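Local coordinates for chitinase (Chromobacterium violaceum, PDB 4TXG), which probably hydrolyses the glycosidic bonds of chitin as a family 18 glycoside hydrolase, with added carbohydrate-binding capacity, at residues 778-781 with 782-785; 236-239 with 240-243; 330-333 with 334-337. All coordinates share one frame; numbering follows the deposited sequence.

Contact 1. Residues 778-781 with 782-785; sequences YAIR and DEAP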
# COMPACT_ATOMS: atom_id res chain seq x y z
N TYR A 778 -31.60 5.69 -11.08
CA TYR A 778 -30.59 5.89 -12.11
C TYR A 778 -29.19 5.71 -11.54
O TYR A 778 -28.95 6.09 -10.41
CB TYR A 778 -30.69 7.29 -12.72
CG TYR A 778 -32.00 7.56 -13.43
CD1 TYR A 778 -33.11 8.03 -12.74
CD2 TYR A 778 -32.13 7.32 -14.80
CE1 TYR A 778 -34.32 8.27 -13.39
CE2 TYR A 778 -33.33 7.56 -15.46
CZ TYR A 778 -34.42 8.03 -14.75
OH TYR A 778 -35.61 8.27 -15.41
N ALA A 779 -28.28 5.16 -12.32
CA ALA A 779 -26.86 5.26 -11.99
C ALA A 779 -26.40 6.65 -12.42
O ALA A 779 -27.18 7.40 -13.01
CB ALA A 779 -26.06 4.18 -12.69
N ILE A 780 -25.17 7.02 -12.09
CA ILE A 780 -24.67 8.30 -12.58
C ILE A 780 -23.68 8.06 -13.71
O ILE A 780 -23.00 7.04 -13.77
CB ILE A 780 -24.03 9.16 -11.47
CG1 ILE A 780 -22.75 8.53 -10.91
CG2 ILE A 780 -25.03 9.40 -10.33
CD1 ILE A 780 -21.99 9.48 -9.98
N ARG A 781 -23.63 9.01 -14.65
CA ARG A 781 -22.79 8.86 -15.83
C ARG A 781 -21.30 8.80 -15.49
O ARG A 781 -20.52 8.19 -16.22
CB ARG A 781 -23.04 10.01 -16.81
CG ARG A 781 -24.44 10.08 -17.39
CD ARG A 781 -24.38 10.68 -18.79
NE ARG A 781 -23.73 9.77 -19.73
CZ ARG A 781 -23.18 10.13 -20.88
NH1 ARG A 781 -23.20 11.41 -21.26
NH2 ARG A 781 -22.61 9.22 -21.66
N ASP A 782 -20.90 9.41 -14.37
CA ASP A 782 -19.49 9.36 -13.96
C ASP A 782 -19.02 7.94 -13.69
O ASP A 782 -17.83 7.63 -13.80
CB ASP A 782 -19.25 10.22 -12.72
CG ASP A 782 -19.22 11.71 -13.03
OD1 ASP A 782 -19.03 12.06 -14.21
OD2 ASP A 782 -19.38 12.52 -12.09
N GLU A 783 -19.96 7.06 -13.33
CA GLU A 783 -19.64 5.67 -13.03
C GLU A 783 -20.15 4.71 -14.09
O GLU A 783 -19.66 3.59 -14.21
CB GLU A 783 -20.22 5.26 -11.68
CG GLU A 783 -19.62 6.03 -10.52
CD GLU A 783 -20.11 5.52 -9.17
OE1 GLU A 783 -21.34 5.41 -9.00
OE2 GLU A 783 -19.25 5.24 -8.31
N ALA A 784 -21.15 5.14 -14.84
CA ALA A 784 -21.80 4.28 -15.82
C ALA A 784 -21.98 5.02 -17.15
O ALA A 784 -23.10 5.32 -17.56
CB ALA A 784 -23.16 3.80 -15.27
N PRO A 785 -20.85 5.29 -17.83
CA PRO A 785 -20.85 6.17 -19.01
C PRO A 785 -21.51 5.57 -20.25
O PRO A 785 -21.79 6.33 -21.19
CB PRO A 785 -19.36 6.40 -19.25
CG PRO A 785 -18.71 5.16 -18.74
CD PRO A 785 -19.50 4.78 -17.52
O HOH W 1 -23.61 4.97 -10.45
O HOH W 2 -24.34 7.13 -19.27
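I780 O takes two backbone N-H groups as the chain turns out of its strand: A784 N at 2.9 Å and E783 N at 3.1 Å. R781 reaches forward across the turn to P785. Its chain bends at chi3 (69°), which brings the guanidinium round, and NH2 donates to P785 O over 3.0 Å, with the oxygen at the edge of the guanidinium and close to its plane. Water 2 adds a second link, accepting from R781 NE at 2.7 Å and donating to A784 O. The turn closes strand 776-780, an inner strand of the mixed sheet in the Chitinase C region, where 656-657 and 767-773 are its neighbours; R781 also makes a cation-pi contact with Y789. On the other flank the E783 side chain crosses I780 at an angle, E783 CG 4.0 Å from I780 CG1. Water 1 joins E783 OE1 (2.7 Å) to I780 N, while the backbone N-H groups of H768 and Y769 bind the two carboxylate oxygens and so fix its rotation. Apolar contact is slight: A779 CB meets A784 CB at 3.9 Å, and I780 CD1 lies against D782 CB.

Contact 2. Residues 236-239 with 240-243; sequences LTQY and KRKY. With CS (cesium ion), chain E.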
# COMPACT_ATOMS: atom_id res chain seq x y z
N LEU A 236 16.86 -9.13 -14.69
CA LEU A 236 15.40 -9.03 -14.76
C LEU A 236 14.92 -9.23 -16.20
O LEU A 236 13.98 -9.99 -16.46
CB LEU A 236 14.90 -7.68 -14.22
CG LEU A 236 15.05 -7.45 -12.71
CD1 LEU A 236 14.58 -6.04 -12.38
CD2 LEU A 236 14.26 -8.48 -11.92
N THR A 237 15.59 -8.58 -17.14
CA THR A 237 15.20 -8.68 -18.55
C THR A 237 15.33 -10.12 -19.04
O THR A 237 14.45 -10.64 -19.74
CB THR A 237 16.05 -7.75 -19.41
OG1 THR A 237 15.82 -6.39 -19.00
CG2 THR A 237 15.68 -7.89 -20.89
N GLN A 238 16.42 -10.77 -18.66
CA GLN A 238 16.65 -12.16 -19.05
C GLN A 238 15.60 -13.13 -18.52
O GLN A 238 15.10 -13.99 -19.25
CB GLN A 238 18.01 -12.61 -18.58
CG GLN A 238 19.16 -12.09 -19.40
CD GLN A 238 20.44 -12.76 -18.98
OE1 GLN A 238 20.74 -13.86 -19.42
NE2 GLN A 238 21.19 -12.11 -18.09
N TYR A 239 15.30 -13.03 -17.23
CA TYR A 239 14.38 -13.99 -16.62
C TYR A 239 12.96 -13.78 -17.10
O TYR A 239 12.19 -14.74 -17.20
CB TYR A 239 14.46 -13.93 -15.09
CG TYR A 239 15.60 -14.76 -14.56
CD1 TYR A 239 16.88 -14.25 -14.48
CD2 TYR A 239 15.40 -16.08 -14.18
CE1 TYR A 239 17.94 -15.03 -14.03
CE2 TYR A 239 16.45 -16.87 -13.72
CZ TYR A 239 17.71 -16.33 -13.65
OH TYR A 239 18.76 -17.12 -13.19
N LYS A 240 12.60 -12.54 -17.44
CA LYS A 240 11.27 -12.30 -17.97
C LYS A 240 11.03 -13.04 -19.28
O LYS A 240 9.89 -13.36 -19.61
CB LYS A 240 11.02 -10.80 -18.16
CG LYS A 240 10.78 -10.08 -16.85
CD LYS A 240 9.76 -8.97 -16.99
CE LYS A 240 10.28 -7.83 -17.81
NZ LYS A 240 9.27 -6.73 -17.89
N ARG A 241 12.10 -13.32 -20.03
CA ARG A 241 11.95 -14.09 -21.26
C ARG A 241 11.51 -15.52 -20.98
O ARG A 241 10.76 -16.12 -21.76
CB ARG A 241 13.26 -14.11 -22.06
CG ARG A 241 13.77 -12.73 -22.41
CD ARG A 241 15.06 -12.86 -23.18
NE ARG A 241 15.67 -11.58 -23.48
CZ ARG A 241 16.98 -11.38 -23.48
NH1 ARG A 241 17.79 -12.39 -23.17
NH2 ARG A 241 17.48 -10.19 -23.78
N LYS A 242 11.97 -16.06 -19.86
CA LYS A 242 11.62 -17.42 -19.46
C LYS A 242 10.24 -17.44 -18.80
O LYS A 242 9.53 -18.44 -18.85
CB LYS A 242 12.69 -17.98 -18.53
CG LYS A 242 12.40 -19.37 -17.96
CD LYS A 242 12.27 -20.42 -19.05
CE LYS A 242 12.10 -21.80 -18.43
NZ LYS A 242 13.13 -22.05 -17.38
N TYR A 243 9.86 -16.32 -18.20
CA TYR A 243 8.56 -16.19 -17.52
C TYR A 243 7.80 -14.97 -18.03
O TYR A 243 7.70 -13.97 -17.34
CB TYR A 243 8.78 -16.09 -16.01
CG TYR A 243 9.52 -17.26 -15.44
CD1 TYR A 243 8.83 -18.39 -15.01
CD2 TYR A 243 10.91 -17.25 -15.33
CE1 TYR A 243 9.51 -19.48 -14.49
CE2 TYR A 243 11.59 -18.33 -14.81
CZ TYR A 243 10.88 -19.44 -14.39
OH TYR A 243 11.56 -20.52 -13.88
CS CS E . 23.22 -15.14 -20.39
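K240 N donates to L236 O at 3.1 Å, the i to i+4 bond that carries the helix across the junction, and Y243 N does the same for Y239 O at 3.0 Å. Between them the bonding shifts to i+3: R241 N reaches Q238 O at 3.2 Å, and K242 N makes only a weak bond to Y239 O. The charged ends look beyond this turn. K240 NZ forms a salt bridge with D307, and R241 NH1 one with D224. A cesium ion sits on Q238 OE1 at 3.0 Å, while the NE2 of the same amide donates to E222 O, so both ends of the amide are held.

Next come the side chains themselves. R241 runs extended from CG to NE and crosses T237 and Q238 at a slant, its CG 3.5 Å from T237 O; one face of the guanidinium lies over Q238 CA, and NH1 is 4.0 Å from Q238 CG. Y243 turns its ring edge to the chain, with CD2 3.4 Å from Y239 O. The two tyrosine rings barely meet, but both pack on W180, stacked in the case of Y239, whose OH also bonds to G220 O. K240 CG rests on L236 O.

This is the fraying C-terminal turn of helix 231-242, on the surface of the family 18 TIM barrel just ahead of the barrel strand 247-253.

Contact 3. Residues 330-333 with 334-337; sequences FSNA and RLGS
Hydrogen bonds from R334 dominate here, one from its backbone and one from its side chain. R334 N donates to S331 O at 3.0 Å and closes the type I beta turn from S331 to R334. The side chain goes one residue further back: NH1 gives a fairly straight bond (160°) to F330 O at 3.1 Å, and that oxygen lies in the guanidinium plane, at its edge. An extended run from CG to NE, with the chain then twisted at chi4 (79°), lays the arginine alongside F330, both side chains pointing the same way. NE donates to V279 O, outside the turn, so with F330 O two backbone carbonyls help fix the rotation of the guanidinium.

Among the van der Waals contacts, R334 CD passes 3.3 Å from F330 O, and NH1 comes up at the edge of the phenyl ring, 3.8 Å from F330 CD1, with ring and guanidinium planes 53° apart. L335 bends back over the turn: its CD2 is 3.3 Å from S331 O, its CG 3.5 Å from N332 O, and its side chain runs beside that of N332. N332 ND2 donates to N321 OD1. Y275 of helix 273-278 touches F330, S331 and R334.

The buried guanidinium is met by backbone oxygens at NH1 and NE, and its positive charge probably suits the carbonyls gathered between helix 328-331 and helix 338-360.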
# COMPACT_ATOMS: atom_id res chain seq x y z
N PHE A 330 10.36 20.16 4.25
CA PHE A 330 9.61 20.17 3.00
C PHE A 330 8.14 19.85 3.23
O PHE A 330 7.25 20.53 2.71
CB PHE A 330 10.17 19.15 2.00
CG PHE A 330 11.55 19.49 1.51
CD1 PHE A 330 11.72 20.46 0.53
CD2 PHE A 330 12.66 18.84 2.01
CE1 PHE A 330 12.98 20.78 0.07
CE2 PHE A 330 13.93 19.15 1.55
CZ PHE A 330 14.09 20.13 0.58
N SER A 331 7.89 18.79 3.99
CA SER A 331 6.54 18.25 4.08
C SER A 331 5.63 19.16 4.90
O SER A 331 4.50 19.43 4.51
CB SER A 331 6.56 16.84 4.67
OG SER A 331 7.11 16.83 5.98
N ASN A 332 6.11 19.64 6.04
CA ASN A 332 5.28 20.46 6.91
C ASN A 332 4.95 21.83 6.28
O ASN A 332 3.96 22.46 6.64
CB ASN A 332 5.95 20.63 8.27
CG ASN A 332 5.88 19.36 9.11
OD1 ASN A 332 5.06 18.48 8.85
ND2 ASN A 332 6.74 19.26 10.13
N ALA A 333 5.76 22.27 5.32
CA ALA A 333 5.50 23.52 4.64
C ALA A 333 4.46 23.37 3.53
O ALA A 333 4.01 24.35 2.94
CB ALA A 333 6.81 24.08 4.06
N ARG A 334 4.05 22.13 3.26
CA ARG A 334 3.19 21.84 2.11
C ARG A 334 1.90 21.12 2.49
O ARG A 334 1.18 20.66 1.61
CB ARG A 334 3.95 20.99 1.09
CG ARG A 334 5.05 21.71 0.33
CD ARG A 334 5.99 20.70 -0.35
NE ARG A 334 6.89 21.36 -1.30
CZ ARG A 334 7.99 22.02 -0.96
NH1 ARG A 334 8.34 22.13 0.31
NH2 ARG A 334 8.73 22.60 -1.90
N LEU A 335 1.60 21.01 3.78
CA LEU A 335 0.53 20.12 4.24
C LEU A 335 -0.79 20.33 3.49
O LEU A 335 -1.43 19.36 3.08
CB LEU A 335 0.29 20.28 5.74
CG LEU A 335 1.48 19.95 6.64
CD1 LEU A 335 1.12 20.23 8.10
CD2 LEU A 335 1.95 18.50 6.45
N GLY A 336 -1.17 21.59 3.30
CA GLY A 336 -2.46 21.88 2.68
C GLY A 336 -2.52 21.62 1.18
O GLY A 336 -3.61 21.65 0.58
N SER A 337 -1.36 21.38 0.58
CA SER A 337 -1.24 21.25 -0.87
C SER A 337 -0.93 19.84 -1.33
O SER A 337 -1.02 19.55 -2.52
CB SER A 337 -0.14 22.17 -1.39
OG SER A 337 -0.40 23.51 -1.04

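Overall arrangement
All three contacts are local turns, but in different settings. Contact 1 follows a strand of a beta sheet in the Chitinase C range; in the family 18 range, contact 2 lies on the last turn of helix 231-242 and contact 3 on the link from helix 328-331 to helix 338-360, with centres 41 Å apart. No two touch, and none shares an element with another. Contacts 1 and 2 lie at the surface, whereas contact 3 is partly buried. Their chemistry follows: contact 1 uses waters to link side chain and backbone, contact 2 sends its lysine and arginine to outside aspartates and a glutamine amide oxygen to a cesium ion, and contact 3 settles a buried arginine on backbone carbonyls.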